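Local atomic coordinates of tumour necrosis factor receptor (Ectromelia virus, PDB entry 3ON9), a protein that probably binds host tumour necrosis factor and sequesters chemokines, the part described here being its beta-sandwich SECRET domain. Residues A[14-19]-A[120-125]; A[126-131]-A[139-144]; A[50-55]-A[66-71]. All blocks are in the same frame, centred on the assembly; numbering follows the deposited sequence.

In the fold
All three contacts, each partly buried, lie in one five-stranded antiparallel sheet of the beta-sandwich. Strand 122-130 lies between strands 8-16 and 140-145: contact 1 takes its start against the former, contact 2 its later part against the latter, and they meet where a probable backbone hydrogen bond links Val-125 and Tyr-144. Contact 3 ties strand 51-59 to 62-69 at the other edge, inside the loop that contact 1 closes, and touches neither. Contact 1 gathers polar side chains away from the second sheet, partly covered by the chain after strand 140-145. Contact 2 sets a buried, hydrogen-bonded aspartate among aliphatics and tyrosines; contact 3 packs rings over glycines, with exposed residues at its open end.

Contact 1: A[14-19]-A[120-125]; sequences NMYPVN and LSNLDV
Met-15 sets CG beside its own backbone N (chi1 -58°) and Leu-120 does the same (chi1 -61°), which lets the two chains cross at an angle, with Met-15 CG 3.8 Å from Leu-120 CD1. Leu-123 takes the other course, its CG anti to the backbone N (chi1 170°), and runs alongside Met-15, offering CD1 to the same CG. Flexible, unbranched methionine lets its CG touch CD1 of both leucines before the chain bends at the sulfur, a good fit for a buried face.

Polar groups gather on the face of Asn-14, Tyr-16, Asn-122 and Asp-124. Regular antiparallel bonding joins Asn-14 to Asp-124 in both directions, the bond from Asn-14 N to Asp-124 O being 2.8 Å. The ladder continues through Tyr-16 and Asn-122, bonded both ways, with Tyr-16 N to Asn-122 O at 3.0 Å and Asn-122 N to Tyr-16 O at 2.9 Å. It ends in a classic beta bulge, where Ser-121 and Asn-122 both face Tyr-16; the bond from Ser-121 N to Tyr-16 O is weak and bent. Small Ser-121 fits this bulge and brings OG to the edge of the tyrosine ring, 3.5 Å from Tyr-16 CD2; its proton may go to Tyr-16 O or to Asn-122 OD1. The cis peptide before Pro-17 follows directly, and Pro-17 CB lies over one face of the tyrosine ring.

Asp-124 directs its carboxylate to His-145 and to the backbone N of Leu-150. Strand 8-16 is flanked on its other edge by strand 62-69, while Met-15 and Leu-120 reach Leu-38 of strand 38-45 in the opposing sheet.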
# COMPACT_ATOMS: atom_id res chain seq x y z
N ASN A 14 -5.06 -3.12 4.25
CA ASN A 14 -6.32 -3.72 4.69
C ASN A 14 -6.71 -3.13 6.03
O ASN A 14 -5.86 -2.92 6.88
CB ASN A 14 -6.19 -5.25 4.75
CG ASN A 14 -5.85 -5.84 3.40
OD1 ASN A 14 -6.27 -5.31 2.37
ND2 ASN A 14 -5.06 -6.91 3.39
N MET A 15 -7.99 -2.80 6.20
CA MET A 15 -8.41 -1.95 7.31
C MET A 15 -9.73 -2.40 7.93
O MET A 15 -10.63 -2.83 7.22
CB MET A 15 -8.57 -0.50 6.82
CG MET A 15 -7.29 0.07 6.21
SD MET A 15 -7.50 1.78 5.65
CE MET A 15 -8.51 1.52 4.19
N TYR A 16 -9.83 -2.28 9.24
CA TYR A 16 -11.07 -2.57 9.94
C TYR A 16 -11.13 -1.74 11.22
O TYR A 16 -10.14 -1.63 11.92
CB TYR A 16 -11.14 -4.06 10.30
CG TYR A 16 -12.49 -4.48 10.82
CD1 TYR A 16 -13.45 -5.00 9.96
CD2 TYR A 16 -12.82 -4.32 12.16
CE1 TYR A 16 -14.71 -5.35 10.43
CE2 TYR A 16 -14.07 -4.68 12.63
CZ TYR A 16 -15.00 -5.20 11.76
OH TYR A 16 -16.24 -5.56 12.23
N PRO A 17 -12.29 -1.13 11.51
CA PRO A 17 -13.50 -1.11 10.69
C PRO A 17 -13.57 0.16 9.84
O PRO A 17 -13.06 1.21 10.24
CB PRO A 17 -14.63 -1.01 11.73
CG PRO A 17 -13.97 -0.35 12.95
CD PRO A 17 -12.47 -0.40 12.78
N VAL A 18 -14.18 0.05 8.66
CA VAL A 18 -14.48 1.24 7.88
C VAL A 18 -15.99 1.46 7.84
O VAL A 18 -16.77 0.50 7.92
CB VAL A 18 -13.90 1.20 6.44
CG1 VAL A 18 -12.37 1.12 6.49
CG2 VAL A 18 -14.47 0.05 5.62
N ASN A 19 -16.38 2.72 7.75
CA ASN A 19 -17.78 3.10 7.75
C ASN A 19 -18.25 3.66 6.42
O ASN A 19 -19.44 3.90 6.23
CB ASN A 19 -18.03 4.17 8.82
CG ASN A 19 -17.68 3.68 10.20
OD1 ASN A 19 -18.33 2.78 10.73
ND2 ASN A 19 -16.65 4.28 10.80
N LEU A 120 -8.56 2.85 13.51
CA LEU A 120 -8.59 1.44 13.07
C LEU A 120 -8.25 0.47 14.19
O LEU A 120 -7.28 0.66 14.92
CB LEU A 120 -7.63 1.21 11.90
CG LEU A 120 -7.93 2.01 10.63
CD1 LEU A 120 -6.86 1.71 9.58
CD2 LEU A 120 -9.32 1.68 10.09
N SER A 121 -9.05 -0.59 14.30
CA SER A 121 -8.74 -1.69 15.21
C SER A 121 -7.75 -2.67 14.56
O SER A 121 -6.99 -3.33 15.26
CB SER A 121 -10.01 -2.42 15.64
OG SER A 121 -10.61 -3.11 14.57
N ASN A 122 -7.76 -2.76 13.23
CA ASN A 122 -6.79 -3.58 12.51
C ASN A 122 -6.31 -2.85 11.28
O ASN A 122 -7.12 -2.33 10.52
CB ASN A 122 -7.40 -4.91 12.03
CG ASN A 122 -8.12 -5.68 13.13
OD1 ASN A 122 -9.16 -5.25 13.63
ND2 ASN A 122 -7.59 -6.86 13.48
N LEU A 123 -5.00 -2.81 11.09
CA LEU A 123 -4.40 -2.19 9.91
C LEU A 123 -3.26 -3.08 9.47
O LEU A 123 -2.33 -3.33 10.23
CB LEU A 123 -3.87 -0.80 10.26
CG LEU A 123 -3.00 -0.09 9.21
CD1 LEU A 123 -3.73 0.02 7.86
CD2 LEU A 123 -2.56 1.29 9.70
N ASP A 124 -3.34 -3.57 8.23
CA ASP A 124 -2.28 -4.39 7.65
C ASP A 124 -1.77 -3.67 6.41
O ASP A 124 -2.56 -3.17 5.61
CB ASP A 124 -2.81 -5.76 7.21
CG ASP A 124 -3.45 -6.54 8.34
OD1 ASP A 124 -2.87 -6.60 9.44
OD2 ASP A 124 -4.54 -7.10 8.11
N VAL A 125 -0.45 -3.63 6.25
CA VAL A 125 0.15 -3.07 5.05
C VAL A 125 1.15 -4.08 4.48
O VAL A 125 1.92 -4.69 5.21
CB VAL A 125 0.87 -1.76 5.36
CG1 VAL A 125 1.64 -1.26 4.15
CG2 VAL A 125 -0.15 -0.73 5.81

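Contact 2: A[126-131]-A[139-144]; sequences YIVYAN and MDVVAY
Strands 126-130 and 140-144 run antiparallel, their axes 4.7 Å apart at closest approach and 176° between their directions, with Ile-127 paired to Val-142 and Tyr-129 to Asp-140 through two backbone hydrogen bonds each. On the face of Val-128 and Val-141, the Met-139 chain bends at its sulfur and folds back over the neighbouring strand: its CG lies 3.5 Å from Ala-130 CB, and its CE 3.8 Å from Val-128 CG1. Alanine is short enough to accept the thioether this closely. Farther along, the ring of Tyr-126 leans obliquely on Ala-143, CD1 to CB 3.8 Å, where another small residue makes room.

The face of Ile-127 and Val-142 is buried. Val-142 CG2, beside its own N (chi1 -170° sets CG1 anti), meets the edge of the Tyr-129 ring at CE2, 4.1 Å away, and Ile-127 CD1 reaches Tyr-144 CE2 at 4.2 Å. Branched side chains suit extended strands, and here each of the two packs against one tyrosine.

Tyr-129 bonds through OH to Glu-111 and stacks on His-109, while the Asp-140 carboxylate accepts from His-109 NE2 and from the backbone N of Leu-106 and Met-107. Several donors thus satisfy a buried carboxylate, which would probably favour its charged form.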
# COMPACT_ATOMS: atom_id res chain seq x y z
N TYR A 126 1.09 -4.27 3.16
CA TYR A 126 2.12 -5.04 2.47
C TYR A 126 2.69 -4.21 1.34
O TYR A 126 1.96 -3.67 0.52
CB TYR A 126 1.54 -6.34 1.89
CG TYR A 126 0.75 -7.16 2.88
CD1 TYR A 126 1.37 -8.11 3.69
CD2 TYR A 126 -0.62 -6.98 3.00
CE1 TYR A 126 0.62 -8.86 4.60
CE2 TYR A 126 -1.36 -7.73 3.90
CZ TYR A 126 -0.75 -8.66 4.69
OH TYR A 126 -1.53 -9.38 5.57
N ILE A 127 4.01 -4.10 1.32
CA ILE A 127 4.71 -3.48 0.19
C ILE A 127 5.55 -4.57 -0.44
O ILE A 127 6.44 -5.13 0.20
CB ILE A 127 5.60 -2.33 0.66
CG1 ILE A 127 4.74 -1.29 1.38
CG2 ILE A 127 6.33 -1.70 -0.55
CD1 ILE A 127 5.52 -0.22 2.10
N VAL A 128 5.25 -4.89 -1.69
CA VAL A 128 5.79 -6.09 -2.33
C VAL A 128 6.51 -5.73 -3.61
O VAL A 128 5.92 -5.16 -4.53
CB VAL A 128 4.67 -7.09 -2.63
CG1 VAL A 128 5.23 -8.35 -3.27
CG2 VAL A 128 3.93 -7.43 -1.34
N TYR A 129 7.80 -6.03 -3.65
CA TYR A 129 8.61 -5.79 -4.82
C TYR A 129 8.89 -7.12 -5.50
O TYR A 129 9.36 -8.07 -4.86
CB TYR A 129 9.94 -5.16 -4.42
CG TYR A 129 9.85 -3.94 -3.55
CD1 TYR A 129 9.96 -2.67 -4.10
CD2 TYR A 129 9.67 -4.04 -2.16
CE1 TYR A 129 9.90 -1.54 -3.31
CE2 TYR A 129 9.61 -2.91 -1.36
CZ TYR A 129 9.73 -1.66 -1.95
OH TYR A 129 9.70 -0.52 -1.18
N ALA A 130 8.60 -7.19 -6.80
CA ALA A 130 8.83 -8.42 -7.55
C ALA A 130 9.51 -8.18 -8.88
O ALA A 130 9.17 -7.24 -9.60
CB ALA A 130 7.50 -9.15 -7.77
N ASN A 131 10.48 -9.03 -9.20
CA ASN A 131 10.97 -9.17 -10.56
C ASN A 131 10.14 -10.26 -11.21
O ASN A 131 10.29 -11.42 -10.86
CB ASN A 131 12.44 -9.58 -10.54
CG ASN A 131 13.03 -9.71 -11.93
OD1 ASN A 131 12.31 -9.60 -12.92
ND2 ASN A 131 14.34 -9.94 -12.00
N MET A 139 10.23 -12.79 -4.38
CA MET A 139 9.69 -11.45 -4.13
C MET A 139 10.10 -10.97 -2.73
O MET A 139 10.30 -11.79 -1.84
CB MET A 139 8.16 -11.44 -4.23
CG MET A 139 7.59 -11.91 -5.56
SD MET A 139 5.83 -11.56 -5.70
CE MET A 139 5.23 -12.08 -4.09
N ASP A 140 10.22 -9.66 -2.55
CA ASP A 140 10.40 -9.08 -1.21
C ASP A 140 9.02 -8.64 -0.72
O ASP A 140 8.33 -7.87 -1.40
CB ASP A 140 11.32 -7.86 -1.24
CG ASP A 140 12.78 -8.21 -1.31
OD1 ASP A 140 13.15 -9.36 -0.97
OD2 ASP A 140 13.57 -7.33 -1.71
N VAL A 141 8.60 -9.17 0.43
CA VAL A 141 7.32 -8.83 1.02
C VAL A 141 7.56 -8.10 2.33
O VAL A 141 8.02 -8.71 3.32
CB VAL A 141 6.47 -10.08 1.29
CG1 VAL A 141 5.17 -9.69 2.00
CG2 VAL A 141 6.17 -10.81 -0.00
N VAL A 142 7.27 -6.80 2.36
CA VAL A 142 7.43 -6.02 3.58
C VAL A 142 6.06 -5.91 4.25
O VAL A 142 5.15 -5.28 3.71
CB VAL A 142 7.99 -4.61 3.30
CG1 VAL A 142 8.38 -3.94 4.61
CG2 VAL A 142 9.20 -4.68 2.36
N ALA A 143 5.90 -6.55 5.41
CA ALA A 143 4.58 -6.66 6.04
C ALA A 143 4.49 -5.91 7.36
O ALA A 143 5.43 -5.91 8.15
CB ALA A 143 4.19 -8.14 6.23
N TYR A 144 3.36 -5.24 7.57
CA TYR A 144 3.10 -4.50 8.81
C TYR A 144 1.72 -4.87 9.33
O TYR A 144 0.78 -5.01 8.54
CB TYR A 144 3.11 -2.99 8.57
CG TYR A 144 4.33 -2.43 7.86
CD1 TYR A 144 5.27 -1.70 8.55
CD2 TYR A 144 4.51 -2.61 6.49
CE1 TYR A 144 6.38 -1.17 7.91
CE2 TYR A 144 5.61 -2.08 5.83
CZ TYR A 144 6.53 -1.35 6.55
OH TYR A 144 7.64 -0.82 5.93

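Contact 3: A[50-55]-A[66-71]; sequences VFIGDY and GFFTND
Two glycines lie beneath aromatic rings of the partner strand: Gly-53 CA is 4.2 Å from the centroid of the Phe-68 ring, and Gly-66 CA is 4.0 Å from that of Tyr-55, with Gly-66 N over the ring centre. Both rings swing over the neighbouring backbone because each CG stands between its own N and carbonyl carbon (chi1 60° in Phe-68, 57° in Tyr-55). With no side chain, each glycine lets the ring settle directly on the backbone.

A third CH-pi contact is the most nearly centred: Thr-69 CG2 stands 3.5 Å from the centroid of the Phe-51 ring, only 3° off its normal. Phe-51 CD1 also meets Phe-67 CB at 3.7 Å, and both phenylalanines touch Leu-42 of strand 38-45. Thr-69 OG1 gives its proton to Asn-70 O and accepts from Ile-9 N.

Ile-52 N binds Phe-68 O at 3.0 Å, and Gly-53 N adds a weak second bond to the same oxygen. At the open end a water accepts from Val-50 N and Asn-70 ND2. Ile-52 and Gly-53 both face Phe-68, a classic beta bulge in the hairpin of strands 51-59 and 62-69, the former one of the two edge strands of the five-stranded sheet.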
# COMPACT_ATOMS: atom_id res chain seq x y z
N VAL A 50 6.12 2.71 -12.64
CA VAL A 50 5.13 3.77 -12.42
C VAL A 50 3.81 3.21 -11.88
O VAL A 50 3.30 2.18 -12.34
CB VAL A 50 4.92 4.67 -13.67
CG1 VAL A 50 6.24 5.30 -14.09
CG2 VAL A 50 4.32 3.89 -14.81
N PHE A 51 3.27 3.89 -10.88
CA PHE A 51 1.99 3.46 -10.33
C PHE A 51 0.86 3.84 -11.27
O PHE A 51 0.77 5.00 -11.69
CB PHE A 51 1.79 4.03 -8.93
CG PHE A 51 2.57 3.30 -7.88
CD1 PHE A 51 2.02 2.21 -7.23
CD2 PHE A 51 3.87 3.67 -7.57
CE1 PHE A 51 2.74 1.51 -6.27
CE2 PHE A 51 4.61 2.99 -6.61
CZ PHE A 51 4.05 1.89 -5.96
N ILE A 52 0.03 2.87 -11.62
CA ILE A 52 -0.99 3.05 -12.65
C ILE A 52 -2.41 2.78 -12.19
O ILE A 52 -3.36 3.16 -12.87
CB ILE A 52 -0.75 2.14 -13.87
CG1 ILE A 52 -0.74 0.66 -13.46
CG2 ILE A 52 0.55 2.53 -14.60
CD1 ILE A 52 -0.58 -0.28 -14.64
N GLY A 53 -2.57 2.11 -11.06
CA GLY A 53 -3.91 1.73 -10.64
C GLY A 53 -4.04 1.64 -9.14
O GLY A 53 -3.04 1.50 -8.43
N ASP A 54 -5.27 1.73 -8.68
CA ASP A 54 -5.55 1.53 -7.26
C ASP A 54 -6.94 0.99 -7.05
O ASP A 54 -7.71 0.84 -8.00
CB ASP A 54 -5.32 2.80 -6.45
CG ASP A 54 -6.11 3.99 -6.94
OD1 ASP A 54 -7.16 3.81 -7.60
OD2 ASP A 54 -5.67 5.11 -6.63
N TYR A 55 -7.27 0.67 -5.81
CA TYR A 55 -8.58 0.10 -5.51
C TYR A 55 -8.90 0.25 -4.04
O TYR A 55 -8.01 0.45 -3.22
CB TYR A 55 -8.64 -1.38 -5.93
CG TYR A 55 -7.59 -2.26 -5.30
CD1 TYR A 55 -7.83 -2.92 -4.10
CD2 TYR A 55 -6.34 -2.41 -5.89
CE1 TYR A 55 -6.87 -3.72 -3.52
CE2 TYR A 55 -5.37 -3.21 -5.31
CZ TYR A 55 -5.64 -3.86 -4.12
OH TYR A 55 -4.67 -4.66 -3.55
N GLY A 66 -5.37 -0.69 -2.28
CA GLY A 66 -3.99 -0.77 -2.68
C GLY A 66 -3.66 0.06 -3.89
O GLY A 66 -4.55 0.65 -4.50
N PHE A 67 -2.37 0.10 -4.22
CA PHE A 67 -1.86 0.75 -5.43
C PHE A 67 -0.90 -0.24 -6.09
O PHE A 67 -0.23 -1.01 -5.40
CB PHE A 67 -1.05 2.00 -5.10
CG PHE A 67 -1.73 2.98 -4.17
CD1 PHE A 67 -2.27 4.16 -4.68
CD2 PHE A 67 -1.76 2.76 -2.80
CE1 PHE A 67 -2.87 5.08 -3.85
CE2 PHE A 67 -2.35 3.67 -1.95
CZ PHE A 67 -2.92 4.84 -2.48
N PHE A 68 -0.80 -0.22 -7.42
CA PHE A 68 0.17 -1.09 -8.07
C PHE A 68 0.72 -0.47 -9.34
O PHE A 68 0.12 0.45 -9.91
CB PHE A 68 -0.44 -2.46 -8.38
CG PHE A 68 -1.63 -2.39 -9.28
CD1 PHE A 68 -1.49 -2.54 -10.66
CD2 PHE A 68 -2.89 -2.17 -8.76
CE1 PHE A 68 -2.60 -2.47 -11.50
CE2 PHE A 68 -4.00 -2.10 -9.59
CZ PHE A 68 -3.85 -2.25 -10.96
N THR A 69 1.87 -0.96 -9.77
CA THR A 69 2.57 -0.40 -10.91
C THR A 69 2.38 -1.21 -12.17
O THR A 69 1.98 -2.37 -12.15
CB THR A 69 4.09 -0.37 -10.67
OG1 THR A 69 4.60 -1.72 -10.63
CG2 THR A 69 4.42 0.32 -9.38
N ASN A 70 2.70 -0.57 -13.28
CA ASN A 70 3.03 -1.26 -14.50
C ASN A 70 4.17 -2.23 -14.20
O ASN A 70 5.03 -1.93 -13.36
CB ASN A 70 3.47 -0.23 -15.53
CG ASN A 70 4.04 -0.86 -16.79
OD1 ASN A 70 3.46 -1.79 -17.34
ND2 ASN A 70 5.17 -0.35 -17.24
N ASP A 71 4.19 -3.39 -14.85
CA ASP A 71 5.25 -4.35 -14.57
C ASP A 71 6.22 -4.58 -15.72
O ASP A 71 6.87 -5.63 -15.77
CB ASP A 71 4.65 -5.67 -14.06
CG ASP A 71 3.65 -6.28 -15.04
OD1 ASP A 71 3.03 -7.30 -14.68
OD2 ASP A 71 3.49 -5.73 -16.15
O HOH W 1 6.64 1.24 -15.25